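Local structure of anti-H(O) lectin 1 (Ulex europaeus, 1JXN) at residues A[178-183]-A[195-200]; A[70-75]-A[170-175]; A[115-120]-A[146-151]. The protein binds carbohydrate as an L-fucose-specific legume lectin that carries bound manganese and calcium ions. One frame throughout, in Å; residues are numbered along the deposited sequence.

Interaction 1: residues A[178-183]-A[195-200]; sequences SKTLTA and SVTSIV
Thr180, Thr182 and Thr197 meet on one face of the hairpin formed by strands 180-187 and 192-199. The methyl CG2 of Thr180 reaches diagonally to CG2 of Thr197 at 3.6 Å, while the hydroxyl of Thr197 comes up beside the methyl of Thr182, with OG1 3.2 Å from CG2. All three threonines share one rotamer, the methyl anti to the backbone N and the hydroxyl beside that N (chi1 -45° for Thr180), and the methyls of Thr180 and Thr197 touch across the strands. Beta-branched threonine suits this partly exposed face, since it keeps the strand extended and offers a methyl to its neighbour. Ile199 lies alongside Thr180, and its CG2 rests 3.7 Å from the carbonyl O of Ser178.

Backbone bonds set this register. Ala183 and Val196 form a hydrogen-bonded pair: Ala183 N gives a nearly straight bond (176°) to Val196 O, and Val196 N answers to Ala183 O at 3.0 Å. Leu181 N holds Ser198 O at 2.7 Å, but the return bond from Ser198 N is weak and bent. Beyond it, Val200 N bonds to Lys179 O at 3.1 Å.

The other face, with Leu181, Ala183, Val196 and Ser198, turns inward. Leu181 and Ser198 touch Ile145, and Val196 touches Ile143, both on strand 142-147 of the facing sheet; aliphatic groups and a small serine fit such a buried layer. In the turn that leads from strand 168-175 into strand 180-187, Ser178 OG and Thr180 OG1 share a 2.8 Å hydrogen bond, and Ser178 OG also has a weak one to Glu175. This is an antiparallel beta hairpin at the margin of one sheet of the legume lectin beta sandwich, with a mixed, threonine-rich outer face and a mostly aliphatic inner one.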
loop_
_atom_site.group_PDB
_atom_site.type_symbol
_atom_site.label_atom_id
_atom_site.label_comp_id
_atom_site.label_asym_id
_atom_site.label_seq_id
_atom_site.Cartn_x
_atom_site.Cartn_y
_atom_site.Cartn_z
ATOM N N SER A 178 -3.246 -18.716 17.041
ATOM C CA SER A 178 -2.595 -20.015 17.183
ATOM C C SER A 178 -1.226 -20.020 16.524
ATOM O O SER A 178 -0.540 -21.031 16.550
ATOM C CB SER A 178 -3.454 -21.108 16.566
ATOM O OG SER A 178 -3.621 -20.887 15.185
ATOM N N LYS A 179 -0.839 -18.882 15.948
ATOM C CA LYS A 179 0.446 -18.705 15.261
ATOM C C LYS A 179 0.694 -19.748 14.162
ATOM O O LYS A 179 1.834 -20.011 13.795
ATOM C CB LYS A 179 1.597 -18.715 16.271
ATOM C CG LYS A 179 1.361 -17.862 17.509
ATOM C CD LYS A 179 2.593 -17.883 18.389
ATOM C CE LYS A 179 2.326 -17.378 19.796
ATOM N NZ LYS A 179 1.273 -18.172 20.454
ATOM N N THR A 180 -0.387 -20.293 13.605
ATOM C CA THR A 180 -0.314 -21.310 12.558
ATOM C C THR A 180 -0.197 -20.769 11.136
ATOM O O THR A 180 -1.084 -20.086 10.636
ATOM C CB THR A 180 -1.546 -22.233 12.609
ATOM O OG1 THR A 180 -1.791 -22.607 13.964
ATOM C CG2 THR A 180 -1.332 -23.489 11.779
ATOM N N LEU A 181 0.898 -21.113 10.483
ATOM C CA LEU A 181 1.148 -20.719 9.104
ATOM C C LEU A 181 0.914 -21.955 8.222
ATOM O O LEU A 181 1.601 -22.980 8.348
ATOM C CB LEU A 181 2.584 -20.213 8.963
ATOM C CG LEU A 181 3.069 -19.667 7.618
ATOM C CD1 LEU A 181 2.180 -18.511 7.158
ATOM C CD2 LEU A 181 4.521 -19.222 7.744
ATOM N N THR A 182 -0.089 -21.880 7.362
ATOM C CA THR A 182 -0.397 -22.996 6.489
ATOM C C THR A 182 -0.434 -22.552 5.036
ATOM O O THR A 182 -1.175 -21.641 4.684
ATOM C CB THR A 182 -1.754 -23.621 6.835
ATOM O OG1 THR A 182 -1.834 -23.846 8.245
ATOM C CG2 THR A 182 -1.922 -24.947 6.106
ATOM N N ALA A 183 0.343 -23.220 4.195
ATOM C CA ALA A 183 0.398 -22.899 2.773
ATOM C C ALA A 183 0.060 -24.132 1.970
ATOM O O ALA A 183 0.548 -25.207 2.273
ATOM C CB ALA A 183 1.785 -22.419 2.404
ATOM N N SER A 195 0.202 -29.445 1.059
ATOM C CA SER A 195 0.255 -28.334 1.990
ATOM C C SER A 195 1.250 -28.599 3.090
ATOM O O SER A 195 1.465 -29.738 3.476
ATOM C CB SER A 195 -1.119 -28.080 2.606
ATOM O OG SER A 195 -1.371 -28.982 3.669
ATOM N N VAL A 196 1.859 -27.526 3.577
ATOM C CA VAL A 196 2.817 -27.583 4.661
ATOM C C VAL A 196 2.336 -26.588 5.713
ATOM O O VAL A 196 2.039 -25.441 5.402
ATOM C CB VAL A 196 4.244 -27.237 4.174
ATOM C CG1 VAL A 196 4.306 -25.836 3.610
ATOM C CG2 VAL A 196 5.243 -27.407 5.303
ATOM N N THR A 197 2.190 -27.066 6.942
ATOM C CA THR A 197 1.740 -26.259 8.065
ATOM C C THR A 197 2.907 -26.030 9.016
ATOM O O THR A 197 3.954 -26.641 8.860
ATOM C CB THR A 197 0.618 -26.997 8.791
ATOM O OG1 THR A 197 -0.487 -27.145 7.890
ATOM C CG2 THR A 197 0.165 -26.250 10.031
ATOM N N SER A 198 2.771 -25.089 9.940
ATOM C CA SER A 198 3.828 -24.841 10.914
ATOM C C SER A 198 3.408 -23.793 11.910
ATOM O O SER A 198 2.559 -22.973 11.622
ATOM C CB SER A 198 5.122 -24.410 10.235
ATOM O OG SER A 198 6.226 -24.561 11.109
ATOM N N ILE A 199 3.968 -23.843 13.109
ATOM C CA ILE A 199 3.627 -22.849 14.117
ATOM C C ILE A 199 4.857 -21.995 14.402
ATOM O O ILE A 199 5.828 -22.467 14.991
ATOM C CB ILE A 199 3.073 -23.490 15.410
ATOM C CG1 ILE A 199 1.732 -24.185 15.140
ATOM C CG2 ILE A 199 2.863 -22.431 16.479
ATOM C CD1 ILE A 199 1.832 -25.542 14.464
ATOM N N VAL A 200 4.811 -20.750 13.932
ATOM C CA VAL A 200 5.902 -19.784 14.087
ATOM C C VAL A 200 5.348 -18.480 14.675
ATOM O O VAL A 200 4.350 -17.945 14.187
ATOM C CB VAL A 200 6.545 -19.420 12.721
ATOM C CG1 VAL A 200 7.802 -18.610 12.942
ATOM C CG2 VAL A 200 6.839 -20.658 11.897
#

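Interaction 2: residues A[70-75]-A[170-175]; sequences TSFSFF and VEIIYE
Val170 packs against Phe72 and Phe74 where strands 67-78 and 168-175 run antiparallel in one sheet of the legume lectin beta sandwich. The CB of Val170 stands over a face of the Phe72 ring, 3.8 Å from its centroid and displaced toward the rim, a CH-pi contact. From there the side chain forks. CG1, anti to the backbone N (chi1 176°), continues along the same ring to CE2 at 3.5 Å, whereas CG2 turns to the next aromatic and meets the edge of the Phe74 ring. A branched valine can thus serve two phenylalanines from one short stem, which suits a buried site between large rings. Phe72 and Phe74 themselves make edge-to-face contacts with Phe214 and Phe126, respectively.

Two hydrogen-bonded pairs fix the register: Thr70 with Ile172 and Phe72 with Val170. Ile172 N reaches Thr70 O at 2.9 Å, and Val170 N reaches Phe72 O at 2.8 Å. Thr70 lays its methyl beside Ile172 in the same buried layer, where its hydroxyl is held by Tyr232 O and Trp231 NE1. Ile172 finishes the row: its CD1 lies in the plane of the Phe72 ring, 3.6 Å from CE2.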
loop_
_atom_site.group_PDB
_atom_site.type_symbol
_atom_site.label_atom_id
_atom_site.label_comp_id
_atom_site.label_asym_id
_atom_site.label_seq_id
_atom_site.Cartn_x
_atom_site.Cartn_y
_atom_site.Cartn_z
ATOM N N THR A 70 -3.056 -14.753 1.675
ATOM C CA THR A 70 -2.607 -14.306 0.381
ATOM C C THR A 70 -2.726 -15.459 -0.575
ATOM O O THR A 70 -2.526 -16.617 -0.197
ATOM C CB THR A 70 -1.152 -13.799 0.428
ATOM O OG1 THR A 70 -0.678 -13.564 -0.902
ATOM C CG2 THR A 70 -0.253 -14.789 1.119
ATOM N N SER A 71 -3.114 -15.149 -1.800
ATOM C CA SER A 71 -3.260 -16.163 -2.817
ATOM C C SER A 71 -2.708 -15.667 -4.128
ATOM O O SER A 71 -2.763 -14.471 -4.426
ATOM C CB SER A 71 -4.718 -16.563 -2.969
ATOM O OG SER A 71 -5.576 -15.447 -2.861
ATOM N N PHE A 72 -2.141 -16.588 -4.890
ATOM C CA PHE A 72 -1.573 -16.257 -6.175
ATOM C C PHE A 72 -1.413 -17.507 -7.009
ATOM O O PHE A 72 -1.261 -18.605 -6.472
ATOM C CB PHE A 72 -0.208 -15.585 -5.992
ATOM C CG PHE A 72 0.798 -16.420 -5.224
ATOM C CD1 PHE A 72 1.835 -17.082 -5.891
ATOM C CD2 PHE A 72 0.726 -16.522 -3.829
ATOM C CE1 PHE A 72 2.777 -17.826 -5.180
ATOM C CE2 PHE A 72 1.665 -17.263 -3.113
ATOM C CZ PHE A 72 2.691 -17.913 -3.787
ATOM N N SER A 73 -1.459 -17.346 -8.324
ATOM C CA SER A 73 -1.273 -18.474 -9.227
ATOM C C SER A 73 0.030 -18.203 -9.943
ATOM O O SER A 73 0.277 -17.065 -10.310
ATOM C CB SER A 73 -2.386 -18.527 -10.263
ATOM O OG SER A 73 -3.655 -18.562 -9.652
ATOM N N PHE A 74 0.880 -19.211 -10.101
ATOM C CA PHE A 74 2.135 -19.017 -10.818
ATOM C C PHE A 74 2.352 -20.225 -11.709
ATOM O O PHE A 74 1.640 -21.222 -11.584
ATOM C CB PHE A 74 3.313 -18.859 -9.852
ATOM C CG PHE A 74 3.672 -20.121 -9.106
ATOM C CD1 PHE A 74 4.596 -21.028 -9.638
ATOM C CD2 PHE A 74 3.081 -20.417 -7.874
ATOM C CE1 PHE A 74 4.921 -22.211 -8.954
ATOM C CE2 PHE A 74 3.402 -21.594 -7.182
ATOM C CZ PHE A 74 4.320 -22.494 -7.724
ATOM N N PHE A 75 3.269 -20.110 -12.656
ATOM C CA PHE A 75 3.596 -21.230 -13.531
ATOM C C PHE A 75 5.088 -21.109 -13.783
ATOM O O PHE A 75 5.686 -20.089 -13.443
ATOM C CB PHE A 75 2.748 -21.277 -14.838
ATOM C CG PHE A 75 2.988 -20.121 -15.796
ATOM C CD1 PHE A 75 2.233 -18.943 -15.696
ATOM C CD2 PHE A 75 3.965 -20.211 -16.796
ATOM C CE1 PHE A 75 2.447 -17.872 -16.574
ATOM C CE2 PHE A 75 4.190 -19.152 -17.680
ATOM C CZ PHE A 75 3.429 -17.973 -17.573
ATOM N N VAL A 170 -1.696 -21.047 -5.197
ATOM C CA VAL A 170 -1.184 -21.112 -3.855
ATOM C C VAL A 170 -2.019 -20.244 -2.926
ATOM O O VAL A 170 -2.562 -19.218 -3.333
ATOM C CB VAL A 170 0.273 -20.650 -3.825
ATOM C CG1 VAL A 170 0.794 -20.617 -2.390
ATOM C CG2 VAL A 170 1.109 -21.561 -4.709
ATOM N N GLU A 171 -2.181 -20.696 -1.694
ATOM C CA GLU A 171 -2.912 -19.921 -0.704
ATOM C C GLU A 171 -2.234 -20.140 0.633
ATOM O O GLU A 171 -2.068 -21.281 1.094
ATOM C CB GLU A 171 -4.377 -20.327 -0.600
ATOM C CG GLU A 171 -5.148 -19.423 0.378
ATOM C CD GLU A 171 -6.551 -19.915 0.681
ATOM O OE1 GLU A 171 -7.168 -19.388 1.629
ATOM O OE2 GLU A 171 -7.045 -20.828 -0.021
ATOM N N ILE A 172 -1.879 -19.034 1.267
ATOM C CA ILE A 172 -1.190 -19.069 2.540
ATOM C C ILE A 172 -2.067 -18.349 3.536
ATOM O O ILE A 172 -2.676 -17.327 3.215
ATOM C CB ILE A 172 0.179 -18.351 2.421
ATOM C CG1 ILE A 172 1.045 -19.067 1.388
ATOM C CG2 ILE A 172 0.891 -18.281 3.766
ATOM C CD1 ILE A 172 1.637 -18.134 0.342
ATOM N N ILE A 173 -2.210 -18.923 4.716
ATOM C CA ILE A 173 -2.995 -18.269 5.735
ATOM C C ILE A 173 -2.212 -18.363 7.027
ATOM O O ILE A 173 -1.646 -19.399 7.334
ATOM C CB ILE A 173 -4.465 -18.850 5.860
ATOM C CG1 ILE A 173 -4.613 -19.814 7.039
ATOM C CG2 ILE A 173 -4.897 -19.530 4.563
ATOM C CD1 ILE A 173 -5.243 -19.167 8.269
ATOM N N TYR A 174 -2.047 -17.228 7.686
ATOM C CA TYR A 174 -1.347 -17.181 8.954
ATOM C C TYR A 174 -2.365 -16.786 10.007
ATOM O O TYR A 174 -2.874 -15.673 10.000
ATOM C CB TYR A 174 -0.202 -16.168 8.944
ATOM C CG TYR A 174 0.463 -16.039 10.304
ATOM C CD1 TYR A 174 1.393 -16.995 10.735
ATOM C CD2 TYR A 174 0.107 -15.001 11.189
ATOM C CE1 TYR A 174 1.935 -16.947 12.012
ATOM C CE2 TYR A 174 0.641 -14.937 12.475
ATOM C CZ TYR A 174 1.555 -15.920 12.882
ATOM O OH TYR A 174 2.026 -15.942 14.179
ATOM N N GLU A 175 -2.667 -17.715 10.902
ATOM C CA GLU A 175 -3.626 -17.496 11.969
ATOM C C GLU A 175 -2.843 -16.959 13.159
ATOM O O GLU A 175 -2.100 -17.694 13.807
ATOM C CB GLU A 175 -4.301 -18.824 12.308
ATOM C CG GLU A 175 -5.811 -18.777 12.291
ATOM C CD GLU A 175 -6.422 -18.773 13.693
ATOM O OE1 GLU A 175 -5.769 -18.265 14.641
ATOM O OE2 GLU A 175 -7.573 -19.271 13.843
#

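Interaction 3: residues A[115-120]-A[146-151]; sequences CDSSYQ and DVNCVK. Unlike the reference sequence in segment 115-120: Cys115 (reference Asn). Unlike the reference sequence in segment 146-151: Cys149 (reference Arg).
Cys115 and Cys149 join two loops of the legume lectin fold by a disulfide, one leading into strand 122-127 and the other following strand 142-147. The SG atoms are 2.0 Å apart and the bridge turns through a chi3 of -68°. In Cys115, SG lies beside the backbone N (chi1 -48°), which directs it to Cys149. These two cysteines of the deposited chain stand where the reference sequence has Asn and Arg, and their bridge links the loops covalently.

One backbone hydrogen bond crosses: Asp116 N donates to Asn148 O at 3.1 Å. The same carbonyl O has Cys115 CA 3.4 Å away in a CA-H...O contact and lies at the edge of the Tyr119 ring, near its plane. Tyr119 is held from its far end by a hydrogen bond of its hydroxyl to Asn111 and by an edge-to-face contact with Phe110.

The polar side-chain contacts centre on Asn148, buried under segment 115-120. Asparagine suits this corner because its amide offers an acceptor and a donor at once, and because it tolerates the positive phi (56°) found here. OD1 accepts the backbone N-H of Thr121 and lies 2.8 Å from Gln120 N. On the other branch, ND2 donates to a water 2.8 Å away, which in turn donates to Ser117 O at 2.6 Å.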
loop_
_atom_site.group_PDB
_atom_site.type_symbol
_atom_site.label_atom_id
_atom_site.label_comp_id
_atom_site.label_asym_id
_atom_site.label_seq_id
_atom_site.Cartn_x
_atom_site.Cartn_y
_atom_site.Cartn_z
ATOM N N CYS A 115 22.014 -20.100 9.611
ATOM C CA CYS A 115 20.751 -19.521 10.049
ATOM C C CYS A 115 21.076 -18.369 10.962
ATOM O O CYS A 115 21.940 -18.472 11.844
ATOM C CB CYS A 115 19.897 -20.537 10.790
ATOM S SG CYS A 115 19.764 -22.132 9.933
ATOM N N ASP A 116 20.381 -17.265 10.743
ATOM C CA ASP A 116 20.607 -16.077 11.533
ATOM C C ASP A 116 19.275 -15.418 11.834
ATOM O O ASP A 116 18.447 -15.225 10.943
ATOM C CB ASP A 116 21.519 -15.119 10.770
ATOM C CG ASP A 116 22.418 -14.327 11.679
ATOM O OD1 ASP A 116 23.630 -14.277 11.392
ATOM O OD2 ASP A 116 21.927 -13.756 12.680
ATOM N N SER A 117 19.054 -15.135 13.112
ATOM C CA SER A 117 17.839 -14.485 13.574
ATOM C C SER A 117 17.684 -13.070 13.011
ATOM O O SER A 117 16.578 -12.552 12.938
ATOM C CB SER A 117 17.818 -14.454 15.107
ATOM O OG SER A 117 17.573 -15.758 15.616
ATOM N N SER A 118 18.788 -12.478 12.562
ATOM C CA SER A 118 18.765 -11.124 12.020
ATOM C C SER A 118 18.057 -10.986 10.662
ATOM O O SER A 118 17.681 -9.870 10.269
ATOM C CB SER A 118 20.180 -10.536 11.951
ATOM O OG SER A 118 20.927 -11.093 10.884
ATOM N N TYR A 119 17.870 -12.104 9.957
ATOM C CA TYR A 119 17.186 -12.109 8.659
ATOM C C TYR A 119 15.739 -11.649 8.826
ATOM O O TYR A 119 15.184 -10.999 7.937
ATOM C CB TYR A 119 17.165 -13.525 8.075
ATOM C CG TYR A 119 18.399 -13.914 7.322
ATOM C CD1 TYR A 119 18.888 -13.119 6.293
ATOM C CD2 TYR A 119 19.063 -15.088 7.623
ATOM C CE1 TYR A 119 20.012 -13.488 5.581
ATOM C CE2 TYR A 119 20.189 -15.473 6.924
ATOM C CZ TYR A 119 20.661 -14.672 5.907
ATOM O OH TYR A 119 21.791 -15.069 5.224
ATOM N N GLN A 120 15.135 -12.024 9.955
ATOM C CA GLN A 120 13.745 -11.682 10.292
ATOM C C GLN A 120 12.897 -11.941 9.073
ATOM O O GLN A 120 12.117 -11.090 8.645
ATOM C CB GLN A 120 13.638 -10.233 10.750
ATOM C CG GLN A 120 14.677 -9.890 11.787
ATOM C CD GLN A 120 14.261 -8.753 12.675
ATOM O OE1 GLN A 120 14.661 -7.617 12.460
ATOM N NE2 GLN A 120 13.447 -9.051 13.683
ATOM N N ASP A 146 10.462 -21.427 5.532
ATOM C CA ASP A 146 11.806 -21.005 5.915
ATOM C C ASP A 146 11.784 -19.932 6.990
ATOM O O ASP A 146 11.267 -18.845 6.765
ATOM C CB ASP A 146 12.560 -20.434 4.715
ATOM C CG ASP A 146 12.701 -21.417 3.560
ATOM O OD1 ASP A 146 12.116 -22.516 3.598
ATOM O OD2 ASP A 146 13.406 -21.051 2.593
ATOM N N VAL A 147 12.392 -20.202 8.135
ATOM C CA VAL A 147 12.420 -19.217 9.201
ATOM C C VAL A 147 13.870 -18.846 9.486
ATOM O O VAL A 147 14.618 -19.631 10.067
ATOM C CB VAL A 147 11.745 -19.741 10.496
ATOM C CG1 VAL A 147 11.581 -18.619 11.486
ATOM C CG2 VAL A 147 10.408 -20.393 10.187
ATOM N N ASN A 148 14.276 -17.661 9.038
ATOM C CA ASN A 148 15.639 -17.168 9.251
ATOM C C ASN A 148 16.698 -18.116 8.725
ATOM O O ASN A 148 17.838 -18.085 9.179
ATOM C CB ASN A 148 15.887 -16.887 10.737
ATOM C CG ASN A 148 15.089 -15.719 11.243
ATOM O OD1 ASN A 148 14.851 -14.760 10.515
ATOM N ND2 ASN A 148 14.644 -15.800 12.491
ATOM N N CYS A 149 16.330 -18.936 7.746
ATOM C CA CYS A 149 17.265 -19.895 7.185
ATOM C C CYS A 149 16.789 -20.540 5.896
ATOM O O CYS A 149 15.589 -20.780 5.724
ATOM C CB CYS A 149 17.536 -21.008 8.188
ATOM S SG CYS A 149 19.219 -21.661 8.027
ATOM N N VAL A 150 17.742 -20.885 5.026
ATOM C CA VAL A 150 17.432 -21.531 3.745
ATOM C C VAL A 150 16.970 -22.978 3.923
ATOM O O VAL A 150 16.421 -23.595 2.996
ATOM C CB VAL A 150 18.623 -21.501 2.780
ATOM C CG1 VAL A 150 19.709 -22.470 3.232
ATOM C CG2 VAL A 150 18.144 -21.798 1.381
ATOM N N LYS A 151 17.210 -23.501 5.129
ATOM C CA LYS A 151 16.820 -24.855 5.523
ATOM C C LYS A 151 15.451 -24.731 6.211
ATOM O O LYS A 151 15.331 -24.014 7.210
ATOM C CB LYS A 151 17.844 -25.393 6.528
ATOM C CG LYS A 151 18.056 -26.898 6.503
ATOM C CD LYS A 151 19.197 -27.310 7.420
ATOM C CE LYS A 151 20.508 -26.581 7.086
ATOM N NZ LYS A 151 20.552 -25.127 7.519
HETATM O O HOH W 1 14.261 -13.328 13.686
#

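Overall arrangement
Interactions 1 and 2 belong to one sheet of the sandwich: strands 168-175 and 180-187 are neighbours, Ile173 N probably bonds to Thr182 O, and Ala183 CB packs on Ile172 CG1. Interaction 2 is the more buried, its aromatic and branched aliphatic groups filling the layer between sheets, whereas interaction 1 has a threonine-rich outer face. Interaction 3 is partly exposed, with segment 115-120 largely at the surface; it involves loops flanking strands of the facing sheet and relies on a disulfide, a single cross-segment backbone bond, an asparagine amide and a water instead of a run of strand bonds. It meets interaction 1 through Val147 and Val200 but does not touch interaction 2, though nested in the chain loop that 70-75 and 170-175 close.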